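Local coordinates for protein putative aminotransferase (Actinomadura melliaura, PDB 4ZWV) that probably acts as a pyridoxal phosphate-dependent sugar aminotransferase, thought to serve the making of the aminopentose of the indolocarbazole AT2433, at residues 29-34 with 213-218; 37-42 with 51-56. One frame throughout, in Å; residues are numbered along the deposited sequence.

Contact 1 of 2, residues 29-34 with 213-218; sequences LGQGPR and LRRFYG
Gln31 and Arg215 meet at the ends of their side chains and share one water. Gln31 CD lies over one face of the Arg215 guanidinium, and the amide plane is turned 61° from that group. Gln31 NE2 comes within 3.2 Å of Arg215 NH2. Both are donors, so this close pair is packing rather than a bond. The polar link is indirect. Water 1 accepts from Arg215 NE at 2.9 Å and lies 2.8 Å from Gln31 OE1, bridging the two side chains. The glutamine reaches across because its CG stands anti to the backbone N (chi1 178°), with a bend at chi2 before the amide. The arginine chain runs extended from CG to NE.

Further partners hold both groups in place. Gln31 OE1 is also hydrogen-bonded with His240 ND1, which limits rotation of the amide. Arg215 NH1 forms a salt bridge with Glu39. Just beyond Gln31, Gly32 is the N-cap residue of helix 33-46, and its backbone N bonds to Asp243. On the other segment, Phe216 N bonds to Leu213 O at 3.2 Å as the chain leaves helix 205-214. Tyr217 CD2 then sits over the centre of the Phe216 ring, 3.6 Å above its plane.

These two aromatics lead to the second subunit. Tyr217 OH is hydrogen-bonded to Thr58 of that subunit, a residue known to bind pyridoxal phosphate, and Phe216 packs on its cofactor-bearing lysine. Such an active site, with one subunit lending residues to the cofactor pocket of the other, is characteristic of fold-type I aminotransferase dimers.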
# COMPACT_ATOMS: atom_id res chain seq x y z
N LEU A 29 -0.64 -17.43 -1.58
CA LEU A 29 -0.04 -16.19 -2.08
C LEU A 29 -0.04 -15.09 -1.02
O LEU A 29 0.54 -14.03 -1.24
CB LEU A 29 -0.78 -15.71 -3.32
CG LEU A 29 -0.30 -16.24 -4.68
CD1 LEU A 29 -0.26 -17.76 -4.71
CD2 LEU A 29 -1.17 -15.71 -5.81
N GLY A 30 -0.70 -15.34 0.10
CA GLY A 30 -0.78 -14.34 1.16
C GLY A 30 0.44 -14.25 2.05
O GLY A 30 1.53 -14.73 1.73
N GLN A 31 0.26 -13.59 3.19
CA GLN A 31 1.32 -13.45 4.17
C GLN A 31 1.45 -14.74 4.97
O GLN A 31 0.59 -15.06 5.78
CB GLN A 31 1.02 -12.26 5.08
CG GLN A 31 2.03 -12.04 6.16
CD GLN A 31 1.39 -11.44 7.39
OE1 GLN A 31 0.53 -10.56 7.28
NE2 GLN A 31 1.79 -11.92 8.56
N GLY A 32 2.52 -15.50 4.73
CA GLY A 32 2.65 -16.82 5.32
C GLY A 32 4.08 -17.23 5.59
O GLY A 32 4.88 -16.43 6.10
N PRO A 33 4.44 -18.47 5.23
CA PRO A 33 5.75 -19.00 5.59
C PRO A 33 6.94 -18.31 4.93
O PRO A 33 8.00 -18.26 5.55
CB PRO A 33 5.67 -20.48 5.16
CG PRO A 33 4.56 -20.53 4.16
CD PRO A 33 3.58 -19.48 4.59
N ARG A 34 6.78 -17.79 3.71
CA ARG A 34 7.92 -17.11 3.10
C ARG A 34 8.20 -15.79 3.80
O ARG A 34 9.36 -15.42 4.00
CB ARG A 34 7.70 -16.88 1.60
CG ARG A 34 7.44 -18.16 0.78
CD ARG A 34 8.70 -19.00 0.55
NE ARG A 34 9.19 -19.66 1.76
CZ ARG A 34 8.64 -20.73 2.31
NH1 ARG A 34 9.16 -21.24 3.42
NH2 ARG A 34 7.56 -21.28 1.78
N LEU A 213 0.28 -6.27 14.50
CA LEU A 213 -1.17 -6.22 14.37
C LEU A 213 -1.62 -5.18 13.34
O LEU A 213 -2.42 -5.47 12.44
CB LEU A 213 -1.83 -5.93 15.72
CG LEU A 213 -1.86 -7.08 16.72
CD1 LEU A 213 -2.26 -6.55 18.08
CD2 LEU A 213 -2.84 -8.15 16.25
N ARG A 214 -1.11 -3.95 13.47
CA ARG A 214 -1.64 -2.86 12.67
C ARG A 214 -1.20 -2.93 11.21
O ARG A 214 -1.83 -2.29 10.37
CB ARG A 214 -1.24 -1.52 13.27
CG ARG A 214 -1.79 -1.32 14.69
CD ARG A 214 -1.60 0.12 15.16
NE ARG A 214 -2.60 0.98 14.53
CZ ARG A 214 -2.80 2.26 14.83
NH1 ARG A 214 -2.05 2.86 15.75
NH2 ARG A 214 -3.74 2.95 14.20
N ARG A 215 -0.19 -3.72 10.88
CA ARG A 215 0.20 -3.84 9.48
C ARG A 215 -0.84 -4.61 8.66
O ARG A 215 -0.80 -4.56 7.44
CB ARG A 215 1.56 -4.52 9.34
CG ARG A 215 1.51 -5.99 9.61
CD ARG A 215 2.82 -6.65 9.24
NE ARG A 215 2.81 -8.00 9.78
CZ ARG A 215 3.86 -8.82 9.77
NH1 ARG A 215 5.02 -8.45 9.23
NH2 ARG A 215 3.71 -10.03 10.29
N PHE A 216 -1.75 -5.32 9.33
CA PHE A 216 -2.84 -6.01 8.64
C PHE A 216 -4.15 -5.70 9.37
O PHE A 216 -4.73 -6.56 10.05
CB PHE A 216 -2.60 -7.53 8.56
CG PHE A 216 -3.65 -8.26 7.75
CD1 PHE A 216 -3.67 -8.15 6.37
CD2 PHE A 216 -4.61 -9.03 8.38
CE1 PHE A 216 -4.64 -8.80 5.62
CE2 PHE A 216 -5.59 -9.69 7.63
CZ PHE A 216 -5.60 -9.57 6.25
N TYR A 217 -4.57 -4.45 9.25
CA TYR A 217 -5.88 -3.98 9.70
C TYR A 217 -6.11 -4.07 11.20
O TYR A 217 -7.23 -3.86 11.65
CB TYR A 217 -7.00 -4.75 9.00
CG TYR A 217 -6.94 -4.74 7.49
CD1 TYR A 217 -7.26 -3.59 6.77
CD2 TYR A 217 -6.58 -5.88 6.80
CE1 TYR A 217 -7.22 -3.59 5.37
CE2 TYR A 217 -6.53 -5.89 5.40
CZ TYR A 217 -6.85 -4.74 4.70
OH TYR A 217 -6.84 -4.77 3.32
N GLY A 218 -5.07 -4.38 11.98
CA GLY A 218 -5.30 -4.63 13.40
C GLY A 218 -5.88 -6.01 13.68
O GLY A 218 -6.33 -6.29 14.81
O HOH W 1 0.26 -9.30 9.80

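Contact 2 of 2, residues 37-42 with 51-56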
# COMPACT_ATOMS: atom_id res chain seq x y z
N GLU A 37 10.06 -16.67 6.89
CA GLU A 37 11.43 -17.04 6.55
C GLU A 37 12.29 -15.80 6.26
O GLU A 37 13.43 -15.68 6.72
CB GLU A 37 11.43 -17.98 5.33
CG GLU A 37 12.82 -18.47 4.92
CD GLU A 37 12.83 -19.32 3.66
OE1 GLU A 37 11.75 -19.61 3.11
OE2 GLU A 37 13.94 -19.69 3.22
N PHE A 38 11.72 -14.86 5.51
CA PHE A 38 12.41 -13.64 5.15
C PHE A 38 12.67 -12.77 6.38
O PHE A 38 13.78 -12.27 6.58
CB PHE A 38 11.57 -12.90 4.10
CG PHE A 38 12.24 -11.71 3.47
CD1 PHE A 38 13.54 -11.79 2.99
CD2 PHE A 38 11.55 -10.52 3.30
CE1 PHE A 38 14.14 -10.70 2.38
CE2 PHE A 38 12.14 -9.42 2.69
CZ PHE A 38 13.44 -9.51 2.24
N GLU A 39 11.65 -12.62 7.23
CA GLU A 39 11.83 -11.86 8.46
C GLU A 39 12.92 -12.45 9.35
O GLU A 39 13.73 -11.71 9.89
CB GLU A 39 10.51 -11.76 9.23
CG GLU A 39 9.55 -10.78 8.58
CD GLU A 39 8.20 -10.75 9.27
OE1 GLU A 39 7.94 -11.65 10.10
OE2 GLU A 39 7.40 -9.84 8.97
N SER A 40 12.94 -13.78 9.48
CA SER A 40 13.98 -14.44 10.28
C SER A 40 15.37 -14.17 9.72
O SER A 40 16.31 -13.90 10.48
CB SER A 40 13.72 -15.94 10.36
OG SER A 40 12.61 -16.23 11.19
N ALA A 41 15.50 -14.24 8.40
CA ALA A 41 16.79 -14.00 7.76
C ALA A 41 17.25 -12.56 7.97
O ALA A 41 18.43 -12.29 8.22
CB ALA A 41 16.72 -14.34 6.27
N LEU A 42 16.32 -11.62 7.85
CA LEU A 42 16.65 -10.21 8.03
C LEU A 42 17.00 -9.89 9.48
O LEU A 42 17.93 -9.12 9.74
CB LEU A 42 15.50 -9.32 7.55
CG LEU A 42 15.17 -9.43 6.06
CD1 LEU A 42 13.92 -8.62 5.72
CD2 LEU A 42 16.35 -9.01 5.21
N VAL A 51 11.56 -7.21 13.83
CA VAL A 51 11.44 -6.70 12.48
C VAL A 51 10.09 -7.10 11.90
O VAL A 51 9.60 -8.20 12.13
CB VAL A 51 12.59 -7.18 11.56
CG1 VAL A 51 13.95 -6.78 12.14
CG2 VAL A 51 12.53 -8.69 11.31
N VAL A 52 9.51 -6.17 11.16
CA VAL A 52 8.16 -6.32 10.64
C VAL A 52 8.17 -6.04 9.15
O VAL A 52 8.38 -4.90 8.74
CB VAL A 52 7.20 -5.37 11.38
CG1 VAL A 52 5.81 -5.44 10.81
CG2 VAL A 52 7.22 -5.68 12.88
N SER A 53 7.98 -7.07 8.33
CA SER A 53 7.91 -6.83 6.89
C SER A 53 6.64 -6.07 6.52
O SER A 53 5.58 -6.26 7.13
CB SER A 53 8.00 -8.14 6.10
OG SER A 53 6.94 -9.02 6.42
N VAL A 54 6.77 -5.20 5.54
CA VAL A 54 5.67 -4.36 5.09
C VAL A 54 5.66 -4.27 3.57
O VAL A 54 6.58 -4.72 2.90
CB VAL A 54 5.77 -2.94 5.72
CG1 VAL A 54 5.47 -3.00 7.21
CG2 VAL A 54 7.12 -2.31 5.45
N HIS A 55 4.59 -3.69 3.03
CA HIS A 55 4.36 -3.58 1.59
C HIS A 55 5.44 -2.81 0.84
O HIS A 55 5.76 -3.13 -0.30
CB HIS A 55 2.97 -2.92 1.39
CG HIS A 55 2.83 -2.13 0.12
ND1 HIS A 55 2.70 -0.76 0.12
CD2 HIS A 55 2.77 -2.51 -1.17
CE1 HIS A 55 2.58 -0.33 -1.12
NE2 HIS A 55 2.62 -1.37 -1.93
N SER A 56 5.96 -1.78 1.49
CA SER A 56 6.89 -0.84 0.87
C SER A 56 7.51 -0.02 1.98
O SER A 56 6.99 0.01 3.10
CB SER A 56 6.16 0.07 -0.12
OG SER A 56 5.18 0.84 0.57
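Glu39 reaches from helix 33-46 to Ser53 on strand 51-54, an outermost strand of the central mixed sheet in this fold-type I aminotransferase. The helix segment and the strand run at 133° to each other, with their axes 8.6 Å apart at the closest point.

One carboxylate oxygen carries the polar contact. Ser53 N gives a hydrogen bond to Glu39 OE2 at 2.9 Å, nearly straight at 165°. Ser53 OG gives a second one to the same Glu39 OE2 at 2.7 Å. The backbone N-H comes in on the anti side, tilted out of the carboxylate plane, and the hydroxyl comes from the opposite face. Glu39 CG lies anti to its carbonyl carbon (chi1 -75°) and the chain beyond is extended, which carries OE2 to the strand. Arg215 NH1 adds a salt bridge to OE2 and probably also bonds to Ser53 O. Three donors thus grip this oxygen. In the buried Ser53, the backbone N is satisfied by Glu39 and the O probably by Arg215. The neighbouring Val52 pairs instead with Leu200 of strand 198-201. The gathered donors would probably keep Glu39 ionised. With an alanine here instead of Glu39, Ser53 N and OG would probably lose their shared acceptor and Arg215 its carboxylate mate.

Van der Waals packing flanks this bonding. Leu42 CD1 lies 3.5 Å above the Phe38 ring, offset toward its rim, and Phe38 packs in turn on Ala246 and Leu250 of helix 243-273. At the start of the strand, a methyl meets a carbonyl oxygen: Val51 CG2 touches Glu39 O at 3.5 Å.

In the fold
From the N terminus the chain passes through helix 16-26 and reaches residues 29-34, the first half of contact 1. Helix 33-46 follows and supplies residues 37-42. A short connection then brings in strand 51-54, so contact 2 closes a small loop. The chain goes on through most of the central sheet and helix 205-214 before residues 213-218 close contact 1. The small loop therefore lies wholly within the large one. Arg215 belongs to contact 1 but reaches both sides of contact 2. Together they tie the loop before helix 33-46 and its first half to the edge strand and to the exit from helix 205-214, and both contacts also touch the second subunit.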